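Flagellar regulatory protein C (Vibrio cholerae, PDB 4QHS) probably drives flagellar gene transcription as a sigma-54 activator whose heptameric AAA+ domain uses ATP binding and hydrolysis to act on RNA polymerase holoenzyme. Local coordinates at residues V19-S24 with R191-E196; L25-L30 with L183-L188; P68-N73 with G111-D116; Q107-T112 with I147-R152. All coordinates share one frame; numbering follows the deposited sequence.

Contact 1. Residues V19-S24 with R191-E196; sequences VADTKS and RKDDIE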
# COMPACT_ATOMS: atom_id res chain seq x y z
N VAL A 19 54.10 3.61 11.11
CA VAL A 19 54.03 4.65 10.09
C VAL A 19 55.32 5.42 9.86
O VAL A 19 56.32 5.23 10.55
CB VAL A 19 52.96 5.70 10.44
CG1 VAL A 19 51.59 5.27 9.95
CG2 VAL A 19 52.97 5.98 11.94
N ALA A 20 55.27 6.29 8.86
CA ALA A 20 56.30 7.28 8.59
C ALA A 20 55.61 8.49 7.99
O ALA A 20 54.60 8.97 8.52
CB ALA A 20 57.36 6.73 7.66
N ASP A 21 56.15 9.00 6.89
CA ASP A 21 55.48 10.02 6.11
C ASP A 21 55.16 11.31 6.87
O ASP A 21 54.36 12.12 6.40
CB ASP A 21 54.18 9.46 5.52
CG ASP A 21 53.68 10.27 4.34
OD1 ASP A 21 54.14 10.02 3.20
OD2 ASP A 21 52.82 11.16 4.55
N THR A 22 55.76 11.51 8.03
CA THR A 22 55.59 12.76 8.78
C THR A 22 54.12 13.12 9.04
O THR A 22 53.71 13.27 10.18
CB THR A 22 56.30 13.94 8.05
OG1 THR A 22 55.45 14.46 7.03
CG2 THR A 22 57.63 13.49 7.43
N LYS A 23 53.33 13.26 7.97
CA LYS A 23 51.89 13.53 8.08
C LYS A 23 51.14 12.52 8.96
O LYS A 23 50.30 12.90 9.78
CB LYS A 23 51.26 13.54 6.68
CG LYS A 23 51.70 14.72 5.81
CD LYS A 23 50.65 15.84 5.77
CE LYS A 23 50.86 16.73 4.55
NZ LYS A 23 49.84 17.81 4.43
N SER A 24 51.44 11.24 8.79
CA SER A 24 50.95 10.22 9.71
C SER A 24 51.48 10.48 11.12
O SER A 24 50.74 10.42 12.09
CB SER A 24 51.38 8.82 9.25
OG SER A 24 51.04 8.61 7.90
N ARG A 191 49.97 9.24 1.48
CA ARG A 191 51.03 9.02 2.44
C ARG A 191 51.90 7.88 2.00
O ARG A 191 52.11 6.93 2.71
CB ARG A 191 50.45 8.76 3.80
CG ARG A 191 49.28 7.85 3.82
CD ARG A 191 48.96 7.47 5.21
NE ARG A 191 47.82 6.60 5.27
CZ ARG A 191 47.77 5.50 6.00
NH1 ARG A 191 48.80 5.14 6.73
NH2 ARG A 191 46.68 4.77 5.98
N LYS A 192 52.42 7.99 0.80
CA LYS A 192 53.13 6.92 0.17
C LYS A 192 54.19 6.33 1.05
O LYS A 192 54.51 5.19 0.92
CB LYS A 192 53.74 7.42 -1.13
CG LYS A 192 52.91 7.13 -2.37
CD LYS A 192 53.27 8.03 -3.52
CE LYS A 192 52.40 7.76 -4.72
NZ LYS A 192 53.09 8.06 -5.99
N ASP A 193 54.72 7.12 1.96
CA ASP A 193 55.85 6.69 2.76
C ASP A 193 55.47 5.70 3.82
O ASP A 193 56.30 5.30 4.59
CB ASP A 193 56.53 7.87 3.43
CG ASP A 193 57.53 8.56 2.54
OD1 ASP A 193 58.14 7.92 1.68
OD2 ASP A 193 57.72 9.76 2.71
N ASP A 194 54.21 5.34 3.86
CA ASP A 194 53.73 4.43 4.88
C ASP A 194 53.64 3.03 4.33
O ASP A 194 53.68 2.07 5.05
CB ASP A 194 52.37 4.87 5.39
CG ASP A 194 52.45 5.96 6.41
OD1 ASP A 194 53.52 6.16 6.98
OD2 ASP A 194 51.45 6.63 6.66
N ILE A 195 53.53 2.95 3.02
CA ILE A 195 53.30 1.73 2.29
C ILE A 195 54.30 0.61 2.55
O ILE A 195 53.94 -0.45 2.99
CB ILE A 195 53.23 2.05 0.82
CG1 ILE A 195 51.92 2.75 0.53
CG2 ILE A 195 53.29 0.85 0.01
CD1 ILE A 195 51.94 3.51 -0.71
N GLU A 196 55.57 0.85 2.29
CA GLU A 196 56.55 -0.16 2.56
C GLU A 196 56.58 -0.60 4.00
O GLU A 196 56.67 -1.75 4.28
CB GLU A 196 57.93 0.26 2.07
CG GLU A 196 59.05 -0.60 2.60
CD GLU A 196 60.34 -0.39 1.87
OE1 GLU A 196 60.44 0.58 1.11
OE2 GLU A 196 61.25 -1.20 2.03
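The two backbones come nearest at Asp21 and Asp193, whose CA atoms are 4.7 Å apart, and again where Val19 runs past Asp194; one segment turns into helix 23-35 and the other into helix 195-208. Asp194 carries the contact. Its CG lies anti to the carbonyl carbon (chi1 -81°), which swings the carboxylate across to the incoming chain. There OD1 receives the amide of Ala20, N to OD1 2.6 Å, nearly in line with the C-O bond. OD2 faces the hydroxyl of Ser24, modelled too close for the details of that bond to be relied on. From its own segment, Arg191 NH1 adds a salt bridge to Asp194 OD2 at 3.0 Å, with the acceptor almost in the guanidinium plane yet well out of the carboxylate plane. Val19 lies alongside Asp194, its CB 3.5 Å from OD1. Asp21 crosses Asp193 at about a right angle: its OD1 accepts the Asp193 amide N at 3.2 Å from the anti side, tilted 32° out of the carboxylate plane, while its OD2 rests 3.5 Å from Arg191 CB. Pro186 O gives the arginine NE a weak second bond. The join thus fastens the start of the ATPase core to the entry of the lid. The amide of Ala20 and the guanidinium of Arg191 would favour the ionised form of the buried Asp194, whereas Asp21 OD1, only 3.6 Å from Asp193 OD2, sits beside a like charge that probably makes the more exposed pair easier to protonate.

Contact 2. Residues L25-L30 with L183-L188; sequences LKLLAL and LTWPAL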
# COMPACT_ATOMS: atom_id res chain seq x y z
N LEU A 25 52.77 10.77 11.21
CA LEU A 25 53.42 11.01 12.49
C LEU A 25 52.83 12.24 13.20
O LEU A 25 52.72 12.27 14.42
CB LEU A 25 54.93 11.18 12.29
CG LEU A 25 55.72 9.90 12.01
CD1 LEU A 25 57.05 10.27 11.38
CD2 LEU A 25 55.95 9.13 13.30
N LYS A 26 52.44 13.23 12.42
CA LYS A 26 51.76 14.39 12.91
C LYS A 26 50.40 14.03 13.49
O LYS A 26 50.01 14.54 14.50
CB LYS A 26 51.56 15.35 11.77
CG LYS A 26 52.42 16.57 11.81
CD LYS A 26 53.69 16.38 11.04
CE LYS A 26 53.96 17.56 10.15
NZ LYS A 26 52.92 18.58 10.33
N LEU A 27 49.72 13.12 12.84
CA LEU A 27 48.46 12.65 13.33
C LEU A 27 48.62 12.02 14.67
O LEU A 27 47.89 12.32 15.57
CB LEU A 27 47.93 11.59 12.39
CG LEU A 27 46.75 11.87 11.51
CD1 LEU A 27 45.75 12.68 12.24
CD2 LEU A 27 47.23 12.58 10.33
N LEU A 28 49.58 11.12 14.78
CA LEU A 28 49.81 10.41 16.03
C LEU A 28 50.15 11.35 17.19
O LEU A 28 49.73 11.11 18.32
CB LEU A 28 50.92 9.36 15.88
CG LEU A 28 50.49 7.96 15.41
CD1 LEU A 28 49.05 7.65 15.83
CD2 LEU A 28 50.65 7.80 13.92
N ALA A 29 50.91 12.41 16.91
CA ALA A 29 51.18 13.43 17.93
C ALA A 29 49.90 14.15 18.36
O ALA A 29 49.75 14.52 19.53
CB ALA A 29 52.18 14.42 17.43
N LEU A 30 48.97 14.37 17.43
CA LEU A 30 47.68 14.95 17.80
C LEU A 30 46.92 13.94 18.66
O LEU A 30 46.35 14.27 19.71
CB LEU A 30 46.85 15.33 16.57
CG LEU A 30 46.83 16.78 16.08
CD1 LEU A 30 47.67 17.66 16.94
CD2 LEU A 30 47.26 16.90 14.64
N LEU A 183 40.28 13.87 13.62
CA LEU A 183 41.53 13.50 13.05
C LEU A 183 41.27 12.83 11.73
O LEU A 183 40.63 11.81 11.65
CB LEU A 183 42.27 12.57 13.98
CG LEU A 183 42.58 13.15 15.35
CD1 LEU A 183 43.24 12.17 16.18
CD2 LEU A 183 43.47 14.30 15.16
N THR A 184 41.79 13.41 10.68
CA THR A 184 41.57 12.89 9.37
C THR A 184 42.74 12.04 8.90
O THR A 184 43.79 12.52 8.60
CB THR A 184 41.25 14.00 8.38
OG1 THR A 184 40.08 14.68 8.79
CG2 THR A 184 41.02 13.42 7.04
N TRP A 185 42.50 10.75 8.85
CA TRP A 185 43.48 9.77 8.49
C TRP A 185 43.49 9.57 6.98
O TRP A 185 42.69 8.82 6.46
CB TRP A 185 43.09 8.49 9.17
CG TRP A 185 44.11 7.53 9.25
CD1 TRP A 185 44.20 6.40 8.54
CD2 TRP A 185 45.25 7.57 10.08
NE1 TRP A 185 45.32 5.72 8.86
CE2 TRP A 185 46.00 6.43 9.81
CE3 TRP A 185 45.72 8.47 11.02
CZ2 TRP A 185 47.17 6.16 10.45
CZ3 TRP A 185 46.88 8.20 11.65
CH2 TRP A 185 47.60 7.06 11.37
N PRO A 186 44.39 10.23 6.28
CA PRO A 186 44.38 10.28 4.82
C PRO A 186 44.48 8.95 4.09
O PRO A 186 44.85 7.94 4.63
CB PRO A 186 45.61 11.10 4.53
CG PRO A 186 46.54 10.73 5.59
CD PRO A 186 45.77 10.28 6.78
N ALA A 187 44.14 8.97 2.83
CA ALA A 187 44.17 7.79 2.02
C ALA A 187 45.61 7.43 1.72
O ALA A 187 46.46 8.28 1.75
CB ALA A 187 43.42 8.00 0.78
N LEU A 188 45.85 6.16 1.45
CA LEU A 188 47.19 5.65 1.24
C LEU A 188 48.02 6.42 0.23
O LEU A 188 49.19 6.62 0.43
CB LEU A 188 47.10 4.20 0.81
CG LEU A 188 48.12 3.27 1.41
CD1 LEU A 188 48.50 3.82 2.71
CD2 LEU A 188 47.55 1.89 1.55
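Leu27 packs against Trp185 and Leu183, and through them helix 23-35 of the AAA+ alpha/beta core lies against strand 182-184 and the loop that leaves it. CG of Leu27 approaches the six-membered ring of Trp185 obliquely, 3.6 Å from CE3, and its CB is equally near CZ3. The Leu27 and Leu183 side chains pass each other in opposite directions, CD1 of Leu27 coming to 3.9 Å from Leu183 CB, while CD2 lies near the carbonyl oxygen of Thr184. One turn further along the helix, Leu30 CB meets Leu183 CD2 at 3.8 Å. Leu28 takes the neighbouring side of the indole, its CD2 lying near the ring plane, 4.0 Å beyond CH2. The tryptophan is turned toward the helix because its CG is anti to the backbone N (chi1 -163°). Behind this first shell, Met54 of helix 51-61 touches both Leu183 and Trp185, and backbone bonds from Leu183 and Trp185 to Leu44 tie the segment to strand 41-44. Leu30 also packs on Leu247 of a neighbouring subunit. Indole NE1 makes a weak hydrogen bond to Ser49 O in the P-loop sequence, and Pro186 CD sits 3.9 Å above one indole face, displaced toward the rim.

Contact 3. Residues P68-N73 with G111-D116; sequences PFIAIN and GTILLD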
# COMPACT_ATOMS: atom_id res chain seq x y z
N PRO A 68 38.38 -1.65 29.79
CA PRO A 68 37.81 -2.32 28.61
C PRO A 68 37.86 -1.47 27.36
O PRO A 68 37.52 -0.30 27.38
CB PRO A 68 36.34 -2.55 29.01
CG PRO A 68 36.25 -2.25 30.47
CD PRO A 68 37.34 -1.27 30.76
N PHE A 69 38.24 -2.08 26.26
CA PHE A 69 38.14 -1.47 24.97
C PHE A 69 37.13 -2.22 24.16
O PHE A 69 37.31 -3.38 23.90
CB PHE A 69 39.46 -1.53 24.26
CG PHE A 69 39.46 -0.84 22.97
CD1 PHE A 69 39.70 0.49 22.89
CD2 PHE A 69 39.23 -1.51 21.82
CE1 PHE A 69 39.71 1.13 21.72
CE2 PHE A 69 39.23 -0.87 20.64
CZ PHE A 69 39.47 0.46 20.59
N ILE A 70 36.09 -1.55 23.74
CA ILE A 70 34.92 -2.19 23.15
C ILE A 70 34.62 -1.55 21.79
O ILE A 70 34.50 -0.34 21.69
CB ILE A 70 33.68 -2.05 24.07
CG1 ILE A 70 33.97 -2.56 25.49
CG2 ILE A 70 32.46 -2.74 23.46
CD1 ILE A 70 34.21 -4.07 25.59
N ALA A 71 34.49 -2.38 20.76
CA ALA A 71 34.30 -1.87 19.41
C ALA A 71 33.04 -2.46 18.76
O ALA A 71 32.82 -3.67 18.79
CB ALA A 71 35.54 -2.19 18.55
N ILE A 72 32.21 -1.60 18.18
CA ILE A 72 31.07 -2.05 17.37
C ILE A 72 31.08 -1.36 16.00
O ILE A 72 31.39 -0.18 15.88
CB ILE A 72 29.72 -1.80 18.09
CG1 ILE A 72 28.55 -2.11 17.16
CG2 ILE A 72 29.63 -0.37 18.59
CD1 ILE A 72 27.23 -2.31 17.88
N ASN A 73 30.78 -2.12 14.95
CA ASN A 73 30.69 -1.53 13.62
C ASN A 73 29.25 -1.31 13.23
O ASN A 73 28.55 -2.23 12.78
CB ASN A 73 31.39 -2.40 12.57
CG ASN A 73 31.58 -1.67 11.25
OD1 ASN A 73 30.72 -0.88 10.82
ND2 ASN A 73 32.71 -1.90 10.61
N GLY A 111 36.06 2.11 30.70
CA GLY A 111 36.99 2.04 29.58
C GLY A 111 36.67 2.93 28.38
O GLY A 111 36.43 4.13 28.53
N THR A 112 36.69 2.33 27.19
CA THR A 112 36.51 3.07 25.94
C THR A 112 35.62 2.32 24.97
O THR A 112 35.71 1.09 24.85
CB THR A 112 37.87 3.34 25.24
OG1 THR A 112 38.68 4.14 26.09
CG2 THR A 112 37.68 4.05 23.93
N ILE A 113 34.74 3.02 24.30
CA ILE A 113 33.96 2.41 23.25
C ILE A 113 34.27 3.07 21.92
O ILE A 113 34.43 4.25 21.84
CB ILE A 113 32.46 2.43 23.55
CG1 ILE A 113 31.70 1.60 22.53
CG2 ILE A 113 31.93 3.79 23.51
CD1 ILE A 113 30.35 1.19 22.96
N LEU A 114 34.40 2.25 20.90
CA LEU A 114 34.61 2.70 19.56
C LEU A 114 33.37 2.49 18.73
O LEU A 114 32.92 1.40 18.57
CB LEU A 114 35.77 1.97 18.92
CG LEU A 114 35.87 2.05 17.41
CD1 LEU A 114 35.98 3.45 16.96
CD2 LEU A 114 37.04 1.30 16.97
N LEU A 115 32.82 3.56 18.22
CA LEU A 115 31.67 3.46 17.37
C LEU A 115 32.08 3.66 15.94
O LEU A 115 32.14 4.75 15.47
CB LEU A 115 30.63 4.49 17.76
CG LEU A 115 30.25 4.49 19.22
CD1 LEU A 115 29.54 5.73 19.46
CD2 LEU A 115 29.38 3.35 19.53
N ASP A 116 32.36 2.57 15.27
CA ASP A 116 32.89 2.56 13.94
C ASP A 116 31.79 2.82 12.96
O ASP A 116 30.74 2.27 13.06
CB ASP A 116 33.50 1.21 13.67
CG ASP A 116 34.84 1.28 13.08
OD1 ASP A 116 35.16 2.24 12.39
OD2 ASP A 116 35.60 0.34 13.28
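The parallel pairing of strands 69-73 and 112-116 forms one margin, within this chain, of the five-stranded AAA+ sheet, with Phe69 set beside Thr112 at one end and Asn73 beside Asp116 at the other. Five backbone hydrogen bonds run in an unbroken ladder, from Thr112 N to Pro68 O at 2.8 Å, through Ile70 and Leu114, to Asp116 N with Ile72 O at 3.0 Å. Pro68 O also draws in a CA-H...O contact from Gly111 CA at 3.3 Å. On the face carrying Phe69, Ala71 and Leu114, the phenyl ring leans across the next strand because its CG is anti to the backbone N (chi1 -176°). CD1 then lies 4.1 Å from Thr112 CB and CZ 4.3 Å from Leu114 CB, both approached obliquely, and His59 meets the ring edge-to-face. Leu114 CD2 in turn touches Ala71 CB. By sequence, the run of hydrophobic residues in 112-116 followed by Asp116 and Glu117 is consistent with the Walker B motif, and strand 69-73 is the outermost strand beside it within this chain. The opposite face carries Ile70, Ile72, Ile113 and Leu115. The Ile72 and Leu115 side chains cross at a slant, Ile72 CG2 lying 3.8 Å from Leu115 CD2, and Leu82 and Thr85 of helix 82-87 press on the isoleucine from outside the pair. Ile113 instead brings CG1 to 3.5 Å from Ile70 O. The polar ends on the Phe69 face turn to other partners: Asn73 OD1 accepts the amide of Ala75, Thr112 OG1 bonds to His59 ND1, and Asp116 OD1 is hydrogen-bonded to Thr156 OG1.

Contact 4. Residues Q107-T112 with I147-R152; sequences QAQGGT and IKLDVR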
# COMPACT_ATOMS: atom_id res chain seq x y z
N GLN A 107 29.37 -2.75 28.78
CA GLN A 107 30.59 -3.51 28.76
C GLN A 107 31.82 -2.65 28.75
O GLN A 107 32.87 -3.13 29.06
CB GLN A 107 30.64 -4.39 27.54
CG GLN A 107 29.62 -5.44 27.52
CD GLN A 107 29.44 -5.99 26.16
OE1 GLN A 107 30.34 -6.55 25.58
NE2 GLN A 107 28.28 -5.81 25.61
N ALA A 108 31.69 -1.39 28.39
CA ALA A 108 32.81 -0.49 28.20
C ALA A 108 33.03 0.34 29.43
O ALA A 108 33.87 1.25 29.45
CB ALA A 108 32.58 0.42 26.99
N GLN A 109 32.23 0.04 30.46
CA GLN A 109 32.25 0.76 31.71
C GLN A 109 33.69 0.90 32.22
O GLN A 109 34.42 -0.08 32.32
CB GLN A 109 31.37 0.05 32.75
CG GLN A 109 31.04 0.89 33.98
CD GLN A 109 30.12 2.06 33.66
OE1 GLN A 109 30.55 3.07 33.11
NE2 GLN A 109 28.83 1.92 33.99
N GLY A 110 34.09 2.13 32.51
CA GLY A 110 35.42 2.39 33.03
C GLY A 110 36.47 2.39 31.94
O GLY A 110 37.64 2.65 32.22
N GLY A 111 36.06 2.11 30.70
CA GLY A 111 36.99 2.04 29.58
C GLY A 111 36.67 2.93 28.38
O GLY A 111 36.43 4.13 28.53
N THR A 112 36.69 2.33 27.19
CA THR A 112 36.51 3.07 25.94
C THR A 112 35.62 2.32 24.97
O THR A 112 35.71 1.09 24.85
CB THR A 112 37.87 3.34 25.24
OG1 THR A 112 38.68 4.14 26.09
CG2 THR A 112 37.68 4.05 23.93
N ILE A 147 21.33 3.27 33.69
CA ILE A 147 22.62 2.89 34.24
C ILE A 147 23.62 4.03 34.07
O ILE A 147 23.83 4.53 32.96
CB ILE A 147 23.17 1.61 33.55
CG1 ILE A 147 22.22 0.43 33.77
CG2 ILE A 147 24.55 1.26 34.08
CD1 ILE A 147 21.59 -0.08 32.48
N LYS A 148 24.22 4.46 35.18
CA LYS A 148 25.28 5.46 35.17
C LYS A 148 26.47 4.99 34.33
O LYS A 148 26.89 3.84 34.46
CB LYS A 148 25.74 5.76 36.59
CG LYS A 148 25.70 7.23 36.95
CD LYS A 148 24.36 7.60 37.58
CE LYS A 148 24.31 7.21 39.06
NZ LYS A 148 22.98 7.54 39.68
N LEU A 149 27.05 5.88 33.55
CA LEU A 149 28.15 5.54 32.68
C LEU A 149 29.41 6.32 32.94
O LEU A 149 29.37 7.45 33.34
CB LEU A 149 27.73 5.75 31.24
CG LEU A 149 26.85 4.70 30.60
CD1 LEU A 149 26.56 5.06 29.20
CD2 LEU A 149 27.54 3.39 30.65
N ASP A 150 30.53 5.69 32.68
CA ASP A 150 31.86 6.28 32.77
C ASP A 150 32.68 5.72 31.60
O ASP A 150 33.47 4.79 31.78
CB ASP A 150 32.53 5.97 34.11
CG ASP A 150 33.99 6.46 34.19
OD1 ASP A 150 34.29 7.56 33.67
OD2 ASP A 150 34.82 5.75 34.79
N VAL A 151 32.46 6.27 30.42
CA VAL A 151 32.94 5.67 29.18
C VAL A 151 33.46 6.73 28.19
O VAL A 151 32.79 7.73 27.91
CB VAL A 151 31.81 4.84 28.48
CG1 VAL A 151 32.27 4.31 27.12
CG2 VAL A 151 31.34 3.69 29.37
N ARG A 152 34.66 6.51 27.67
CA ARG A 152 35.27 7.38 26.69
C ARG A 152 34.80 6.95 25.31
O ARG A 152 34.82 5.76 24.97
CB ARG A 152 36.80 7.31 26.78
CG ARG A 152 37.54 8.55 26.27
CD ARG A 152 38.17 8.36 24.90
NE ARG A 152 38.78 9.60 24.42
CZ ARG A 152 40.04 9.96 24.63
NH1 ARG A 152 40.86 9.16 25.30
NH2 ARG A 152 40.49 11.12 24.16
O HOH W 1 40.60 6.38 26.17
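Gln109 reaches over to the 147-152 segment and uses both ends of its amide there. The chain leaves the backbone with CG anti to N (chi1 -165°) and then folds at chi2 (68°), which lays the amide along the opposite main chain. OE1 accepts the N-H of Asp150 at 2.7 Å, the donor lying in the carbonyl plane of the side chain. NE2 gives its proton to Lys148 O at 2.8 Å, with that oxygen slightly tilted from the amide plane. With its rotation fixed by these two bonds, the group bridges Lys148 and Asp150 much as a strand's peptide would, while the Leu149 side chain passes it at a slant, CD2 3.9 Å from Gln109 NE2. Ala108 to Gly111 is a type II beta turn, and Gly110 takes the positive phi at its third position; Gly110 N then binds Asp150 O at 2.8 Å. Strand 146-148 belongs to the beta-hairpin before strand 152-157, probably the pre-sensor 1 insertion of sigma-54 activators, and the turn meets the chain just where it passes from that hairpin to the core sheet. Val151 spreads its methyls against the turn, CG1 touching Ala108 CB at 3.9 Å and CG2 lying 3.5 Å from Ala108 O. Arg152 N bonds Gly111 O, starting the parallel pairing with strand 112-116. Thr112 and Arg152 point the same way, side by side, and a water links the Thr112 hydroxyl, also bonded to His59 ND1, to the arginine, meeting NH1 at 2.9 Å in the guanidinium plane. Arg152 bends at chi2, and its NE and NH2 go on to the carbonyls of Ala39 and Val34.

Overall arrangement
Near the N terminus, residues 19-24 lead into helix 23-35, whose next turns serve contact 2. Contact 1 closes the longest loop, bringing that start back to the segment entering helix 195-208. Contact 2 lies within this loop and beside contact 1, setting the same helix against strand 182-184. Both remaining contacts fall inside contact 2's loop. Contact 3 closes 68-116 by strand pairing; contact 4, running from 107 to 152, overlaps its end, sharing Gly111 and Thr112, and carries the sheet on toward strand 152-157. Contacts 1 and 4 lie on opposite sides of the chain's centre, their centres about 34 Å apart, one near the lid and the other near the hairpin.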